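Peptidase M16 domain protein (Alicyclobacillus acidocaldarius subsp. acidocaldarius DSM 446, PDB 4XEA) is a putative metallopeptidase of the M16 (insulinase) family that binds a metal ion and probably cleaves peptides. Local coordinates at residues H409-E412 with D413-V416. Residues are numbered along the deposited sequence; the frame is centred on the assembly and turned at random.
Sequences HLRE and DNMV
The turn between helix 399-409 and the C-terminal strand 415-422 is held from inside by Asn414, whose side-chain amide reaches back to the end of the helix and to Arg411. Asn414 ND2 donates to His409 O at 2.9 Å. The bond is nearly straight, 164° at the hydrogen, and the carbonyl oxygen lies in the plane of the amide. The other branch, OD1, takes a weak bond from the backbone N of Arg411. With chi1 at 68°, Asn414 CG sits between its own backbone N and carbonyl carbon, and the amide can reach back to His409 O. ND2 also donates to Lys258 O of strand 252-258, so one amide ties the helix end to the neighbouring strand. The imidazole of His409 stands almost perpendicular to the amide, and its NE2 is bonded to Thr316 OG1. The chain itself makes two tight bends here: an inverse gamma turn centred on Leu410, then a type I beta turn from Glu412 to Met415, closed by a weak bond from Met415 N to Glu412 O. Strand 415-422 then enters the mixed sheet of the second half of the chain, beside strand 252-258. The Arg411 guanidinium stacks on the Asn414 amide, planes 17° apart, with Asn414 CG off toward the rim of one face. The Arg411 chain bends at chi3, which brings NH2 to Asp413 OD2 in a salt bridge whose modelled length is doubtful, being very short. Arg411 NH1 bonds to Glu408 O. Replacing Asn414 by an alanine is likely to leave His409 O and Lys258 O without this donor, Arg411 N without its weak acceptor and the guanidinium without its stacking partner. Met415, a selenomethionine, lays CB 3.6 Å from Arg411 O.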
ATOM      1  N   HIS A 409      -1.379  12.065  28.805  1.00 41.54           N
ATOM      2  CA  HIS A 409      -2.026  12.279  27.559  1.00 39.31           C
ATOM      3  C   HIS A 409      -3.337  11.511  27.329  1.00 39.79           C
ATOM      4  O   HIS A 409      -4.257  12.062  26.743  1.00 39.20           O
ATOM      5  CB  HIS A 409      -1.064  11.927  26.433  1.00 38.31           C
ATOM      6  CG  HIS A 409      -1.659  12.137  25.077  1.00 36.84           C
ATOM      7  ND1 HIS A 409      -2.170  13.340  24.679  1.00 35.72           N
ATOM      8  CD2 HIS A 409      -1.837  11.291  24.034  1.00 37.65           C
ATOM      9  CE1 HIS A 409      -2.636  13.236  23.446  1.00 36.71           C
ATOM     10  NE2 HIS A 409      -2.439  12.004  23.027  1.00 37.10           N
ATOM     11  N   LEU A 410      -3.400  10.232  27.679  1.00 40.16           N
ATOM     12  CA  LEU A 410      -4.619   9.486  27.416  1.00 41.12           C
ATOM     13  C   LEU A 410      -5.556   9.611  28.625  1.00 42.74           C
ATOM     14  O   LEU A 410      -5.667   8.676  29.425  1.00 44.77           O
ATOM     15  CB  LEU A 410      -4.308   8.024  27.046  1.00 42.38           C
ATOM     16  CG  LEU A 410      -3.436   7.871  25.772  1.00 41.82           C
ATOM     17  CD1 LEU A 410      -3.157   6.432  25.477  1.00 41.92           C
ATOM     18  CD2 LEU A 410      -4.042   8.557  24.553  1.00 38.57           C
ATOM     19  N   ARG A 411      -6.248  10.754  28.704  1.00 41.82           N
ATOM     20  CA  ARG A 411      -7.085  11.116  29.830  1.00 44.64           C
ATOM     21  C   ARG A 411      -8.545  11.228  29.403  1.00 44.18           C
ATOM     22  O   ARG A 411      -8.869  10.987  28.256  1.00 41.94           O
ATOM     23  CB  ARG A 411      -6.597  12.439  30.461  1.00 45.79           C
ATOM     24  CG  ARG A 411      -5.067  12.522  30.744  1.00 47.61           C
ATOM     25  CD  ARG A 411      -4.702  13.670  31.722  1.00 52.87           C
ATOM     26  NE  ARG A 411      -5.450  14.887  31.401  1.00 54.64           N
ATOM     27  CZ  ARG A 411      -5.112  15.750  30.446  1.00 56.45           C
ATOM     28  NH1 ARG A 411      -4.009  15.568  29.734  1.00 57.26           N
ATOM     29  NH2 ARG A 411      -5.867  16.812  30.191  1.00 55.19           N
ATOM     30  N   GLU A 412      -9.433  11.588  30.334  1.00 46.25           N
ATOM     31  CA  GLU A 412     -10.837  11.791  29.987  1.00 47.36           C
ATOM     32  C   GLU A 412     -11.163  13.224  29.594  1.00 46.04           C
ATOM     33  O   GLU A 412     -12.002  13.468  28.729  1.00 47.03           O
ATOM     34  CB  GLU A 412     -11.721  11.358  31.160  1.00 52.33           C
ATOM     35  CG  GLU A 412     -11.648   9.850  31.316  1.00 57.40           C
ATOM     36  CD  GLU A 412     -12.875   9.287  31.959  1.00 65.16           C
ATOM     37  OE1 GLU A 412     -12.981   9.444  33.189  1.00 66.67           O
ATOM     38  OE2 GLU A 412     -13.708   8.705  31.212  1.00 68.54           O
ATOM     39  N   ASP A 413     -10.483  14.182  30.186  1.00 46.11           N
ATOM     40  CA  ASP A 413     -10.835  15.585  29.968  1.00 47.30           C
ATOM     41  C   ASP A 413     -10.244  16.169  28.663  1.00 44.61           C
ATOM     42  O   ASP A 413     -10.652  17.257  28.247  1.00 45.73           O
ATOM     43  CB  ASP A 413     -10.442  16.440  31.163  1.00 51.55           C
ATOM     44  CG  ASP A 413      -9.036  16.154  31.621  1.00 55.52           C
ATOM     45  OD1 ASP A 413      -8.875  15.462  32.646  1.00 68.42           O
ATOM     46  OD2 ASP A 413      -8.101  16.573  30.944  1.00 59.60           O
ATOM     47  N   ASN A 414      -9.343  15.454  27.997  1.00 40.46           N
ATOM     48  CA  ASN A 414      -8.853  15.933  26.694  1.00 39.12           C
ATOM     49  C   ASN A 414      -9.317  15.056  25.530  1.00 37.22           C
ATOM     50  O   ASN A 414      -8.691  15.044  24.448  1.00 35.52           O
ATOM     51  CB  ASN A 414      -7.307  16.092  26.694  1.00 38.12           C
ATOM     52  CG  ASN A 414      -6.582  14.741  26.794  1.00 39.34           C
ATOM     53  OD1 ASN A 414      -7.093  13.819  27.434  1.00 39.83           O
ATOM     54  ND2 ASN A 414      -5.351  14.644  26.219  1.00 36.75           N
HETATM   55  N   MSE A 415     -10.412  14.343  25.749  1.00 37.69           N
HETATM   56  CA  MSE A 415     -10.862  13.288  24.870  1.00 37.26           C
HETATM   57  C   MSE A 415     -12.108  13.725  24.113  1.00 37.96           C
HETATM   58  O   MSE A 415     -12.927  14.420  24.642  1.00 37.53           O
HETATM   59  CB  MSE A 415     -11.158  12.008  25.677  1.00 39.03           C
HETATM   60  CG  MSE A 415     -11.611  10.842  24.875  1.00 39.97           C
HETATM   61 SE   MSE A 415     -12.128   9.293  25.889  0.76 49.81          SE
HETATM   62  CE  MSE A 415     -13.646  10.010  26.934  1.00 49.06           C
ATOM     63  N   VAL A 416     -12.197  13.310  22.843  1.00 37.58           N
ATOM     64  CA  VAL A 416     -13.339  13.575  21.993  1.00 38.52           C
ATOM     65  C   VAL A 416     -13.794  12.223  21.493  1.00 38.90           C
ATOM     66  O   VAL A 416     -12.963  11.375  21.073  1.00 39.32           O
ATOM     67  CB  VAL A 416     -12.986  14.448  20.761  1.00 38.05           C
ATOM     68  CG1 VAL A 416     -14.228  14.644  19.885  1.00 38.25           C
ATOM     69  CG2 VAL A 416     -12.425  15.764  21.219  1.00 38.34           C
TER